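Side-chain contacts in SusD/RagB family nutrient-binding outer membrane lipoprotein (Bacteroides vulgatus, PDB 4F7A), which probably binds glycans, such as mucin O-glycans, at the cell surface as a SusD-like outer membrane lipoprotein: residues Asp388-Ala393 with Gly397-Ala402; Gln454-Asn457 with Asp463-Ile466. All coordinates share one frame; numbering follows the deposited sequence.

Interaction 1: Asp388-Ala393 with Gly397-Ala402; sequences DYINYA and GKDMKA
D388 and A402 close one end of a short antiparallel pairing: A402 N gives its hydrogen to D388 OD1 at 2.8 Å, on the anti side and tilted well out of the carboxylate plane. D388 keeps CG beside its backbone N (chi1 -64°), and in one of two conformers K401 bends back at chi2 and chi4 into a salt bridge, NZ meeting D388 OD1 on its syn lone pair at 3.0 Å. Y389 and M400 form a single hydrogen-bonded bridge, with both bonds 2.8 Å long: Y389 N to M400 O and M400 N to Y389 O. At the other end D399 OD1 receives N391 N almost straight, at 2.9 Å. The Y389 ring, swung anti to its N (chi1 173°), has K398 O at its edge and the methyl CE of M400, a selenomethionine here, 3.8 Å from CD2; its OH reaches N391 OD1 at 2.6 Å, an oxygen also bonded by Y312. G397 suits its place, since a CB would hit N391 OD1, and one water joins N391 ND2 to G397 N. Aspartate side chains thus continue the hydrogen bonding on either side of the single bridge, and K401, so bent, probably offsets the D388 charge.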
ATOM      1  N   ASP A 388       9.989  16.689 -17.064  1.00 12.50           N
ATOM      2  CA  ASP A 388       9.635  15.829 -18.172  1.00 13.04           C
ATOM      3  C   ASP A 388      10.492  14.574 -18.154  1.00 15.34           C
ATOM      4  O   ASP A 388      11.611  14.557 -17.601  1.00 13.93           O
ATOM      5  CB  ASP A 388       9.865  16.569 -19.492  1.00 17.46           C
ATOM      6  CG  ASP A 388       8.971  17.777 -19.646  1.00 19.04           C
ATOM      7  OD1 ASP A 388       7.854  17.826 -19.045  1.00 13.76           O
ATOM      8  OD2 ASP A 388       9.369  18.677 -20.396  1.00 18.40           O
ATOM      9  N   TYR A 389       9.955  13.514 -18.732  1.00 12.64           N
ATOM     10  CA  TYR A 389      10.721  12.285 -18.941  1.00 13.14           C
ATOM     11  C   TYR A 389      11.381  12.383 -20.317  1.00 13.41           C
ATOM     12  O   TYR A 389      10.709  12.660 -21.325  1.00 15.22           O
ATOM     13  CB  TYR A 389       9.864  11.028 -18.847  1.00 13.54           C
ATOM     14  CG  TYR A 389      10.692   9.841 -19.228  1.00 15.75           C
ATOM     15  CD1 TYR A 389      11.663   9.353 -18.363  1.00 12.64           C
ATOM     16  CD2 TYR A 389      10.613   9.302 -20.500  1.00 13.73           C
ATOM     17  CE1 TYR A 389      12.483   8.324 -18.736  1.00 10.08           C
ATOM     18  CE2 TYR A 389      11.447   8.272 -20.897  1.00 18.87           C
ATOM     19  CZ  TYR A 389      12.374   7.779 -20.003  1.00 15.91           C
ATOM     20  OH  TYR A 389      13.211   6.765 -20.374  1.00 14.76           O
ATOM     21  N   ILE A 390      12.704  12.174 -20.346  1.00 12.91           N
ATOM     22  CA  ILE A 390      13.485  12.146 -21.571  1.00 13.86           C
ATOM     23  C   ILE A 390      14.104  10.757 -21.681  1.00 15.40           C
ATOM     24  O   ILE A 390      14.754  10.280 -20.736  1.00 13.73           O
ATOM     25  CB  ILE A 390      14.610  13.175 -21.566  1.00 14.93           C
ATOM     26  CG1 ILE A 390      14.084  14.582 -21.265  1.00 21.98           C
ATOM     27  CG2 ILE A 390      15.372  13.133 -22.938  1.00 17.46           C
ATOM     28  CD1 ILE A 390      13.102  15.084 -22.276  1.00 23.16           C
ATOM     29  N   ASN A 391      13.913  10.097 -22.822  1.00 15.00           N
ATOM     30  CA  ASN A 391      14.394   8.737 -22.977  1.00 14.94           C
ATOM     31  C   ASN A 391      15.893   8.704 -23.395  1.00 17.20           C
ATOM     32  O   ASN A 391      16.230   8.653 -24.582  1.00 18.86           O
ATOM     33  CB  ASN A 391      13.517   7.972 -23.968  1.00 14.98           C
ATOM     34  CG  ASN A 391      13.712   6.481 -23.865  1.00 14.58           C
ATOM     35  OD1 ASN A 391      13.381   5.894 -22.858  1.00 15.51           O
ATOM     36  ND2 ASN A 391      14.246   5.870 -24.904  1.00 13.54           N
ATOM     37  N   TYR A 392      16.782   8.731 -22.406  1.00 16.56           N
ATOM     38  CA  TYR A 392      18.226   8.729 -22.671  1.00 17.53           C
ATOM     39  C   TYR A 392      18.723   7.341 -23.037  1.00 20.22           C
ATOM     40  O   TYR A 392      19.771   7.197 -23.674  1.00 21.28           O
ATOM     41  CB  TYR A 392      18.994   9.303 -21.483  1.00 17.49           C
ATOM     42  CG  TYR A 392      18.773  10.794 -21.308  1.00 15.89           C
ATOM     43  CD1 TYR A 392      19.115  11.689 -22.316  1.00 22.13           C
ATOM     44  CD2 TYR A 392      18.200  11.302 -20.156  1.00 20.85           C
ATOM     45  CE1 TYR A 392      18.924  13.062 -22.172  1.00 22.52           C
ATOM     46  CE2 TYR A 392      17.994  12.667 -20.003  1.00 18.12           C
ATOM     47  CZ  TYR A 392      18.353  13.533 -21.007  1.00 26.26           C
ATOM     48  OH  TYR A 392      18.158  14.869 -20.837  1.00 24.55           O
ATOM     49  N   ALA A 393      17.955   6.321 -22.682  1.00 18.71           N
ATOM     50  CA  ALA A 393      18.306   4.936 -22.992  1.00 19.02           C
ATOM     51  C   ALA A 393      18.240   4.645 -24.487  1.00 21.42           C
ATOM     52  O   ALA A 393      17.543   5.331 -25.229  1.00 20.35           O
ATOM     53  CB  ALA A 393      17.349   3.979 -22.251  1.00 17.56           C
ATOM     54  N   GLY A 397      11.792   3.488 -26.420  1.00 15.81           N
ATOM     55  CA  GLY A 397      11.152   4.416 -25.509  1.00 13.78           C
ATOM     56  C   GLY A 397      10.979   5.816 -26.089  1.00 15.75           C
ATOM     57  O   GLY A 397      11.752   6.224 -26.967  1.00 15.42           O
ATOM     58  N   LYS A 398       9.949   6.519 -25.602  1.00 14.48           N
ATOM     59  CA  LYS A 398       9.678   7.896 -26.033  0.50 16.12           C
ATOM     60  C   LYS A 398       9.753   8.847 -24.856  1.00 14.12           C
ATOM     61  O   LYS A 398       9.592   8.444 -23.704  1.00 15.53           O
ATOM     62  CB  LYS A 398       8.293   8.015 -26.701  0.50 17.39           C
ATOM     63  CG  LYS A 398       8.310   7.725 -28.216  0.50 20.75           C
ATOM     64  CD  LYS A 398       7.972   6.297 -28.541  0.50 25.64           C
ATOM     65  CE  LYS A 398       8.574   5.860 -29.883  0.50 25.13           C
ATOM     66  NZ  LYS A 398       8.397   4.394 -30.089  0.50 25.04           N
ATOM     67  N   ASP A 399      10.002  10.114 -25.171  1.00 13.83           N
ATOM     68  CA  ASP A 399       9.921  11.184 -24.212  1.00 14.04           C
ATOM     69  C   ASP A 399       8.463  11.356 -23.762  1.00 14.38           C
ATOM     70  O   ASP A 399       7.530  11.021 -24.489  1.00 13.27           O
ATOM     71  CB  ASP A 399      10.395  12.514 -24.840  1.00 12.67           C
ATOM     72  CG  ASP A 399      11.844  12.471 -25.309  1.00 18.45           C
ATOM     73  OD1 ASP A 399      12.599  11.550 -24.924  1.00 16.56           O
ATOM     74  OD2 ASP A 399      12.234  13.377 -26.079  1.00 17.06           O
HETATM   75  N   MSE A 400       8.270  11.882 -22.560  1.00 14.33           N
HETATM   76  CA  MSE A 400       6.905  12.157 -22.082  1.00 14.43           C
HETATM   77  C   MSE A 400       6.894  13.474 -21.299  1.00 13.98           C
HETATM   78  O   MSE A 400       7.676  13.674 -20.336  1.00 13.86           O
HETATM   79  CB  MSE A 400       6.381  11.013 -21.191  1.00 13.25           C
HETATM   80  CG  MSE A 400       6.390   9.642 -21.828  1.00 15.97           C
HETATM   81 SE   MSE A 400       5.708   8.267 -20.639  0.75  9.79          SE
HETATM   82  CE  MSE A 400       7.119   8.312 -19.270  1.00 11.77           C
ATOM     83  N   LYS A 401       5.973  14.353 -21.681  1.00 12.42           N
ATOM     84  CA  LYS A 401       5.763  15.596 -20.977  0.50 10.72           C
ATOM     85  C   LYS A 401       5.199  15.315 -19.577  1.00 11.96           C
ATOM     86  O   LYS A 401       4.295  14.470 -19.409  1.00 12.72           O
ATOM     87  CB  LYS A 401       4.781  16.470 -21.775  0.50 11.69           C
ATOM     88  CG  LYS A 401       4.652  17.878 -21.272  0.50 13.14           C
ATOM     89  CD  LYS A 401       5.851  18.704 -21.728  0.50 13.08           C
ATOM     90  CE  LYS A 401       5.823  20.128 -21.194  0.50 13.11           C
ATOM     91  NZ  LYS A 401       6.107  20.184 -19.726  0.50 12.51           N
ATOM     92  N   ALA A 402       5.712  16.019 -18.569  1.00 11.00           N
ATOM     93  CA  ALA A 402       5.236  15.821 -17.180  1.00 12.61           C
ATOM     94  C   ALA A 402       3.745  16.049 -17.107  1.00 13.98           C
ATOM     95  O   ALA A 402       3.222  17.091 -17.553  1.00 11.93           O
ATOM     96  CB  ALA A 402       5.946  16.752 -16.187  1.00 11.64           C
TER
HETATM   97  O   HOH W   1      14.089   2.957 -24.859  1.00 15.19           O
HETATM   98  O   HOH W   2      14.722  10.863 -26.671  1.00 26.18           O

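Interaction 2: Gln454-Asn457 with Asp463-Ile466; sequences QTNN and DTDI
N456 reaches across to T464 with its amide nitrogen, ND2 lying 2.9 Å from OG1 in a nearly straight bond (165° at the hydrogen). The hydroxyl oxygen sits almost exactly in the amide plane, as suits an N-H of a flat group. The two side chains run past each other in opposite directions, which also brings N456 CB to 3.4 Å from T464 OG1. With CG anti to the backbone N (chi1 -177°), the asparagine is extended toward the other segment, while T464 holds OG1 beside its own backbone N (chi1 -67°) and turns it to the amide. Asparagine fits because one short group both donates and accepts: ND2 also bonds I462 O, and OD1 takes part in a bond with S458 OG, so the amide is fixed from both ends. Both segments belong to the loop between helices 435-445 and 475-480, and the second opens with an Asx motif, in which D463 OD2 accepts from I466 N at 2.8 Å through its anti lone pair. This bond bridges the turn in which T464 to I466 take helical backbone angles. A leucine in place of N456 would probably leave T464 OG1 and I462 O without this shared donor and S458 without its amide partner. The D463 side chain also lies about 4 Å from a bound sodium ion.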
ATOM      1  N   GLN A 454       3.506   3.345 -22.454  1.00 15.45           N
ATOM      2  CA  GLN A 454       3.839   3.769 -23.821  1.00 16.09           C
ATOM      3  C   GLN A 454       3.228   2.819 -24.838  1.00 17.15           C
ATOM      4  O   GLN A 454       2.800   3.247 -25.917  1.00 15.73           O
ATOM      5  CB  GLN A 454       5.356   3.839 -23.988  1.00 15.35           C
ATOM      6  CG  GLN A 454       6.006   4.745 -22.941  1.00 15.16           C
ATOM      7  CD  GLN A 454       7.262   5.406 -23.436  1.00 15.59           C
ATOM      8  OE1 GLN A 454       7.846   4.983 -24.440  1.00 15.24           O
ATOM      9  NE2 GLN A 454       7.695   6.444 -22.731  1.00 15.96           N
ATOM     10  N   THR A 455       3.190   1.532 -24.479  1.00 17.16           N
ATOM     11  CA  THR A 455       2.591   0.468 -25.290  1.00 16.46           C
ATOM     12  C   THR A 455       1.588  -0.305 -24.431  1.00 16.90           C
ATOM     13  O   THR A 455       1.896  -0.690 -23.291  1.00 17.25           O
ATOM     14  CB  THR A 455       3.662  -0.490 -25.827  1.00 18.61           C
ATOM     15  OG1 THR A 455       4.512   0.211 -26.760  1.00 19.34           O
ATOM     16  CG2 THR A 455       3.034  -1.740 -26.501  1.00 16.32           C
ATOM     17  N   ASN A 456       0.402  -0.529 -24.983  1.00 14.27           N
ATOM     18  CA  ASN A 456      -0.707  -1.181 -24.276  1.00 13.82           C
ATOM     19  C   ASN A 456      -1.059  -2.461 -25.019  1.00 16.02           C
ATOM     20  O   ASN A 456      -1.742  -2.423 -26.019  1.00 16.12           O
ATOM     21  CB  ASN A 456      -1.901  -0.229 -24.178  1.00 13.13           C
ATOM     22  CG  ASN A 456      -3.073  -0.811 -23.397  1.00 13.90           C
ATOM     23  OD1 ASN A 456      -3.230  -2.027 -23.309  1.00 15.66           O
ATOM     24  ND2 ASN A 456      -3.942   0.065 -22.884  1.00 10.64           N
ATOM     25  N   ASN A 457      -0.550  -3.594 -24.525  1.00 15.43           N
ATOM     26  CA  ASN A 457      -0.798  -4.893 -25.146  1.00 17.17           C
ATOM     27  C   ASN A 457      -1.841  -5.694 -24.374  1.00 17.60           C
ATOM     28  O   ASN A 457      -1.773  -6.933 -24.330  1.00 19.20           O
ATOM     29  CB  ASN A 457       0.518  -5.681 -25.271  1.00 16.62           C
ATOM     30  CG  ASN A 457       1.411  -5.156 -26.407  1.00 20.34           C
ATOM     31  OD1 ASN A 457       0.963  -4.363 -27.234  1.00 20.87           O
ATOM     32  ND2 ASN A 457       2.667  -5.605 -26.447  1.00 16.05           N
ATOM     33  N   ASP A 463      -7.630   0.348 -20.568  1.00 14.62           N
ATOM     34  CA  ASP A 463      -7.552   1.621 -21.287  1.00 14.69           C
ATOM     35  C   ASP A 463      -6.283   2.367 -20.861  1.00 14.58           C
ATOM     36  O   ASP A 463      -5.996   2.507 -19.665  1.00 15.97           O
ATOM     37  CB  ASP A 463      -8.790   2.476 -20.995  1.00 15.91           C
ATOM     38  CG  ASP A 463      -8.801   3.786 -21.773  1.00 18.59           C
ATOM     39  OD1 ASP A 463      -9.059   3.734 -23.011  1.00 20.47           O
ATOM     40  OD2 ASP A 463      -8.567   4.855 -21.156  1.00 17.29           O
ATOM     41  N   THR A 464      -5.526   2.850 -21.833  1.00 13.20           N
ATOM     42  CA  THR A 464      -4.279   3.557 -21.542  1.00 12.24           C
ATOM     43  C   THR A 464      -4.492   4.752 -20.605  1.00 14.13           C
ATOM     44  O   THR A 464      -3.815   4.864 -19.599  1.00 14.08           O
ATOM     45  CB  THR A 464      -3.608   4.005 -22.848  1.00 15.77           C
ATOM     46  OG1 THR A 464      -3.191   2.835 -23.564  1.00 15.86           O
ATOM     47  CG2 THR A 464      -2.400   4.926 -22.571  1.00 16.15           C
ATOM     48  N   ASP A 465      -5.457   5.617 -20.920  1.00 12.95           N
ATOM     49  CA  ASP A 465      -5.700   6.817 -20.119  1.00 12.30           C
ATOM     50  C   ASP A 465      -6.395   6.564 -18.760  1.00 13.84           C
ATOM     51  O   ASP A 465      -6.019   7.165 -17.744  1.00 14.57           O
ATOM     52  CB  ASP A 465      -6.455   7.871 -20.943  1.00 14.31           C
ATOM     53  CG  ASP A 465      -5.529   8.614 -21.924  1.00 18.49           C
ATOM     54  OD1 ASP A 465      -4.349   8.818 -21.586  1.00 22.59           O
ATOM     55  OD2 ASP A 465      -5.975   8.967 -23.034  1.00 16.10           O
ATOM     56  N   ILE A 466      -7.386   5.673 -18.718  1.00 12.63           N
ATOM     57  CA  ILE A 466      -7.996   5.347 -17.427  1.00 12.24           C
ATOM     58  C   ILE A 466      -6.939   4.652 -16.541  1.00 12.44           C
ATOM     59  O   ILE A 466      -6.875   4.882 -15.334  1.00 11.93           O
ATOM     60  CB  ILE A 466      -9.253   4.500 -17.588  1.00 13.28           C
ATOM     61  CG1 ILE A 466     -10.360   5.346 -18.257  1.00 18.56           C
ATOM     62  CG2 ILE A 466      -9.748   3.962 -16.253  1.00 11.63           C
ATOM     63  CD1 ILE A 466     -11.479   4.500 -18.875  1.00 20.46           C
TER

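How the interactions relate
Interactions 1 and 2 follow one another along the chain, and their centres lie 16 Å apart on the same side of the molecule. Q454 joins them: it makes no contact with 463-466, and its amide reaches 397-402 instead, where OE1 probably accepts a hydrogen bond from K398 N at 2.9 Å. The same amide packs its NE2 3.4 Å from M400 SE and its OE1 3.5 Å from G397 CA. The loop preceding helix 416-431 is thus tied to the one following helix 435-445. The sodium ion lies on the side of interaction 2 away from interaction 1. Both are surface contacts for which no role in glycan binding is established.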